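Uncharacterized protein (Photobacterium profundum, PDB 3R87) is a thioesterase of the 4-hydroxybenzoyl-CoA thioesterase family with a hotdog fold, and probably hydrolyses acyl thioesters. Local coordinates at residues F33-R37 with W92-V96; L55-K61 with I110-D116. All coordinates share one frame; numbering follows the deposited sequence. Where two conformers were deposited one is given.

Contact 1. Residues F33-R37 with W92-V96; sequences FERAR and WRQEV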
# COMPACT_ATOMS: atom_id res chain seq x y z
N PHE A 33 11.99 0.60 6.17
CA PHE A 33 12.71 0.23 7.36
C PHE A 33 12.48 -1.23 7.70
O PHE A 33 13.40 -1.92 8.13
CB PHE A 33 12.36 1.13 8.51
CG PHE A 33 12.87 2.54 8.43
CD1 PHE A 33 13.85 2.95 7.52
CD2 PHE A 33 12.42 3.50 9.33
CE1 PHE A 33 14.38 4.21 7.52
CE2 PHE A 33 12.96 4.80 9.32
CZ PHE A 33 13.92 5.16 8.41
N GLU A 34 11.24 -1.72 7.53
CA GLU A 34 10.93 -3.12 7.76
C GLU A 34 11.77 -4.02 6.83
O GLU A 34 12.35 -5.01 7.30
CB GLU A 34 9.43 -3.37 7.60
CG GLU A 34 8.96 -4.69 8.15
CD GLU A 34 9.30 -5.93 7.29
OE1 GLU A 34 9.31 -5.84 6.09
OE2 GLU A 34 9.51 -7.03 7.83
N ARG A 35 11.82 -3.68 5.55
CA ARG A 35 12.60 -4.48 4.61
C ARG A 35 14.04 -4.56 5.08
O ARG A 35 14.69 -5.61 5.05
CB ARG A 35 12.58 -3.86 3.21
CG ARG A 35 11.22 -3.73 2.57
CD ARG A 35 11.36 -3.04 1.24
NE ARG A 35 10.08 -2.59 0.73
CZ ARG A 35 9.92 -1.78 -0.31
NH1 ARG A 35 11.00 -1.38 -0.99
NH2 ARG A 35 8.73 -1.32 -0.60
N ALA A 36 14.59 -3.40 5.46
CA ALA A 36 16.00 -3.33 5.82
C ALA A 36 16.27 -4.17 7.07
O ALA A 36 17.34 -4.82 7.15
CB ALA A 36 16.39 -1.88 6.00
N ARG A 37 15.38 -4.18 8.06
CA ARG A 37 15.57 -5.05 9.20
C ARG A 37 15.56 -6.50 8.78
O ARG A 37 16.34 -7.31 9.31
CB ARG A 37 14.54 -4.80 10.29
CG ARG A 37 14.59 -3.44 10.91
CD ARG A 37 13.71 -3.30 12.15
NE ARG A 37 12.30 -3.56 11.87
CZ ARG A 37 11.43 -2.65 11.45
NH1 ARG A 37 11.76 -1.40 11.24
NH2 ARG A 37 10.14 -3.02 11.26
N TRP A 92 16.63 -0.26 17.09
CA TRP A 92 17.11 -0.04 15.74
C TRP A 92 17.19 1.44 15.47
O TRP A 92 16.25 2.20 15.80
CB TRP A 92 16.20 -0.71 14.73
CG TRP A 92 16.01 -2.18 14.90
CD1 TRP A 92 15.12 -2.82 15.70
CD2 TRP A 92 16.71 -3.21 14.18
NE1 TRP A 92 15.25 -4.17 15.52
CE2 TRP A 92 16.20 -4.45 14.59
CE3 TRP A 92 17.69 -3.20 13.16
CZ2 TRP A 92 16.62 -5.68 14.04
CZ3 TRP A 92 18.11 -4.40 12.63
CH2 TRP A 92 17.61 -5.61 13.09
N ARG A 93 18.27 1.90 14.86
CA ARG A 93 18.39 3.22 14.30
C ARG A 93 18.37 3.05 12.79
O ARG A 93 19.21 2.32 12.25
CB ARG A 93 19.69 3.90 14.75
CG ARG A 93 19.95 5.22 14.07
CD ARG A 93 18.98 6.27 14.53
NE ARG A 93 19.36 7.58 14.04
CZ ARG A 93 19.20 8.70 14.74
NH1 ARG A 93 18.47 8.75 15.88
NH2 ARG A 93 19.69 9.80 14.20
N GLN A 94 17.45 3.70 12.09
CA GLN A 94 17.30 3.53 10.68
C GLN A 94 17.16 4.87 10.02
O GLN A 94 16.46 5.77 10.53
CB GLN A 94 16.14 2.60 10.32
CG GLN A 94 16.26 1.26 11.03
CD GLN A 94 15.30 0.24 10.51
OE1 GLN A 94 14.23 0.04 11.09
NE2 GLN A 94 15.64 -0.37 9.38
N GLU A 95 17.81 5.07 8.87
CA GLU A 95 17.82 6.33 8.21
C GLU A 95 17.70 6.16 6.71
O GLU A 95 18.30 5.25 6.14
CB GLU A 95 19.11 7.13 8.50
CG GLU A 95 19.29 7.36 10.01
CD GLU A 95 20.49 8.15 10.39
OE1 GLU A 95 21.31 8.53 9.49
OE2 GLU A 95 20.65 8.42 11.61
N VAL A 96 16.92 7.03 6.06
CA VAL A 96 16.86 7.07 4.60
C VAL A 96 17.76 8.17 4.11
O VAL A 96 17.60 9.34 4.50
CB VAL A 96 15.40 7.42 4.14
CG1 VAL A 96 15.37 7.54 2.63
CG2 VAL A 96 14.39 6.47 4.70

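Contact 2. Residues L55-K61 with I110-D116; sequences LGFAVYK and IEMVCLD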
# COMPACT_ATOMS: atom_id res chain seq x y z
N LEU A 55 6.73 -17.79 15.94
CA LEU A 55 7.32 -16.55 16.53
C LEU A 55 7.56 -15.59 15.48
O LEU A 55 8.04 -15.92 14.35
CB LEU A 55 8.61 -16.86 17.31
CG LEU A 55 8.40 -17.78 18.55
CD1 LEU A 55 9.80 -17.88 19.25
CD2 LEU A 55 7.33 -17.36 19.56
N GLY A 56 7.36 -14.33 15.76
CA GLY A 56 7.71 -13.29 14.80
C GLY A 56 7.98 -11.98 15.60
O GLY A 56 7.84 -11.94 16.82
N PHE A 57 8.46 -10.98 14.88
CA PHE A 57 8.79 -9.68 15.59
C PHE A 57 7.70 -8.66 15.34
O PHE A 57 6.99 -8.73 14.32
CB PHE A 57 10.12 -9.24 15.09
CG PHE A 57 11.19 -10.16 15.51
CD1 PHE A 57 11.77 -10.03 16.75
CD2 PHE A 57 11.66 -11.11 14.67
CE1 PHE A 57 12.75 -10.91 17.12
CE2 PHE A 57 12.66 -11.97 15.09
CZ PHE A 57 13.15 -11.89 16.35
N ALA A 58 7.64 -7.70 16.30
CA ALA A 58 6.67 -6.62 16.23
C ALA A 58 7.32 -5.34 16.62
O ALA A 58 8.19 -5.30 17.53
CB ALA A 58 5.45 -6.94 17.10
N VAL A 59 6.97 -4.26 16.00
CA VAL A 59 7.39 -2.95 16.38
C VAL A 59 6.54 -2.51 17.55
O VAL A 59 5.30 -2.44 17.43
CB VAL A 59 7.32 -1.97 15.18
CG1 VAL A 59 7.58 -0.57 15.62
CG2 VAL A 59 8.30 -2.37 14.05
N TYR A 60 7.17 -2.16 18.66
CA TYR A 60 6.52 -1.58 19.80
C TYR A 60 6.50 -0.06 19.77
O TYR A 60 5.49 0.55 20.07
CB TYR A 60 7.22 -2.16 21.07
CG TYR A 60 6.73 -1.49 22.32
CD1 TYR A 60 5.36 -1.42 22.59
CD2 TYR A 60 7.65 -0.90 23.19
CE1 TYR A 60 4.85 -0.77 23.77
CE2 TYR A 60 7.17 -0.28 24.42
CZ TYR A 60 5.76 -0.21 24.62
OH TYR A 60 5.31 0.42 25.79
N LYS A 61 7.63 0.55 19.38
CA LYS A 61 7.71 1.99 19.29
C LYS A 61 8.45 2.35 18.03
O LYS A 61 9.41 1.67 17.64
CB LYS A 61 8.41 2.62 20.51
CG LYS A 61 7.53 2.59 21.73
CD LYS A 61 8.21 3.31 22.91
CE LYS A 61 7.29 3.37 24.12
NZ LYS A 61 7.96 4.11 25.22
N ILE A 110 13.51 2.77 16.39
CA ILE A 110 12.51 1.71 16.44
C ILE A 110 12.81 0.75 17.55
O ILE A 110 13.98 0.36 17.74
CB ILE A 110 12.39 1.00 15.09
CG1 ILE A 110 11.51 1.74 14.07
CG2 ILE A 110 11.86 -0.41 15.30
CD1 ILE A 110 11.69 2.78 13.69
N GLU A 111 11.84 0.38 18.35
CA GLU A 111 11.98 -0.64 19.36
C GLU A 111 11.18 -1.83 18.96
O GLU A 111 9.95 -1.71 18.70
CB GLU A 111 11.50 -0.16 20.72
CG GLU A 111 12.13 1.04 21.20
CD GLU A 111 11.81 1.37 22.66
OE1 GLU A 111 10.96 0.69 23.33
OE2 GLU A 111 12.37 2.39 23.12
N MET A 112 11.79 -2.99 18.91
CA MET A 112 11.23 -4.22 18.43
C MET A 112 11.13 -5.24 19.59
O MET A 112 12.09 -5.34 20.38
CB MET A 112 12.25 -4.77 17.40
CG MET A 112 11.86 -6.07 16.74
SD MET A 112 13.00 -6.76 15.56
CE MET A 112 14.24 -7.46 16.38
N VAL A 113 10.06 -6.02 19.60
CA VAL A 113 9.89 -7.17 20.50
C VAL A 113 9.59 -8.41 19.64
O VAL A 113 9.32 -8.34 18.47
CB VAL A 113 8.76 -6.88 21.46
CG1 VAL A 113 9.12 -5.68 22.33
CG2 VAL A 113 7.41 -6.60 20.77
N CYS A 114 9.68 -9.58 20.32
CA CYS A 114 9.36 -10.87 19.71
C CYS A 114 8.09 -11.45 20.36
O CYS A 114 8.01 -11.43 21.56
CB CYS A 114 10.56 -11.78 19.90
SG CYS A 114 10.33 -13.48 19.19
N LEU A 115 7.10 -11.82 19.58
CA LEU A 115 5.79 -12.27 20.10
C LEU A 115 5.49 -13.66 19.58
O LEU A 115 5.81 -13.98 18.40
CB LEU A 115 4.64 -11.28 19.64
CG LEU A 115 4.73 -9.83 19.97
CD1 LEU A 115 3.54 -9.07 19.46
CD2 LEU A 115 4.94 -9.54 21.48
N ASP A 116 4.79 -14.44 20.36
CA ASP A 116 4.13 -15.66 19.85
C ASP A 116 2.72 -15.32 19.35
O ASP A 116 2.29 -14.12 19.33
CB ASP A 116 4.15 -16.74 20.93
CG ASP A 116 3.29 -16.41 22.13
OD1 ASP A 116 2.43 -15.51 22.07
OD2 ASP A 116 3.62 -17.04 23.15

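Contact 1. Residues F33-R37 with W92-V96
Gln94, reaching inward from strand 89-97, meets Phe33 and Arg37 of helix 28-41, and so joins the two elements that define the hotdog fold: a long central helix and the antiparallel sheet curled round it. The axes of the two segments approach to 9.6 Å, a separation that a long side chain can bridge. Gln94 CB sits over the centre of the Phe33 ring, 3.6 Å from its centroid, in a CH-pi contact. Beyond it the chain runs out extended (chi2 -169°), carrying the amide past the ring toward the helix backbone. There the two ends of the amide divide their work. NE2 gives a nearly straight hydrogen bond of 3.0 Å to Phe33 O (N-H...O angle 164°), although that carbonyl already accepts the helical bond from Arg37 N; the two donors arrive from opposite faces of the carbonyl plane. NE2 is also bonded to Thr80 on strand 75-85. Ala36 CB lies 3.8 Å from Gln94 NE2, its small side chain consistent with the close approach of the helix here. OE1 receives Arg37 NH1 at 2.9 Å, in the planes of both the carbonyl and the guanidinium. Glutamine suits this buried place because one neutral group offers both donor and acceptor. Farther along the ring, Phe33 CE1 touches Val96 CG2 at 3.6 Å, continuing the apolar contact away from the amide. Arg37 itself is bent at chi3 (-59°), which brings its guanidinium back toward Gln94 while its aliphatic stem passes across an indole. The long side chain thus serves as hydrocarbon at one point and cation at the next: CD lies squarely over the face of Trp92, 3.5 Å from the centroid of the five-membered ring.

Contact 2. Residues L55-K61 with I110-D116
Phe57 and its neighbours Met112 and Cys114 share one face of an antiparallel strand pair in the hotdog sheet, the face turned to helix 43-53, where Leu46 and Leu49 also meet the ring. The Phe57 and Met112 side chains cross at a slant: Met112, bent at chi3 (77°), brings CE to 3.6 Å from Phe57 CD1 and its sulfur obliquely beside the ring, a Met-aromatic contact. Cys114 flanks the same ring, its CB 3.6 Å from Phe57 CE1. Both residues were modelled in two conformers, so these contacts of Met112 and Cys114 describe one of them.

Turned the other way are Ala58, Val113 and Leu115; Ala58 CB meets Leu115 CD1 at 3.7 Å, a small methyl against the branched end of the leucine. Paired backbone hydrogen bonds join Gly56 with Leu115 and Ala58 with Val113. The regular register then slips at a classic beta bulge, where Tyr60 and Lys61 both face Glu111: Glu111 O takes a 2.8 Å bond from Tyr60 N and a weak one of 3.3 Å from Lys61 N.

The bulge sets three long side chains abreast. Tyr60 and Lys61 each lie alongside Glu111 and point the same way, with Glu111 OE1 at the edge of the Tyr60 ring, 3.7 Å from CD2. Lys61 NZ stays 4.9 Å from Glu111 OE1, too far for a salt bridge; the carboxylate's direct partner is Lys89. With one lysine bound and a second nearby, Glu111 is probably held in its ionised form.

In the fold
Contacts 1 and 2, their centres 14 Å apart, both reach the same curled sheet, since strands 89-97 and 106-115 are neighbours in it. Trp92 N and Ile110 O, 2.8 Å apart, probably form a hydrogen bond that joins them directly, and Arg37 NH2 packs against Val59 CG2 at 3.4 Å. Contact 1 joins the helix to the sheet, away from the metal site; contact 2 lies nearer. The Leu55 side chain is about 4 Å from that of His53, and the Phe57 side chain about 9 Å from that of Asp127, both magnesium-binding residues, though no metal is bound to this chain. Both contacts reach a neighbouring subunit, into which the sheet continues through Lys61.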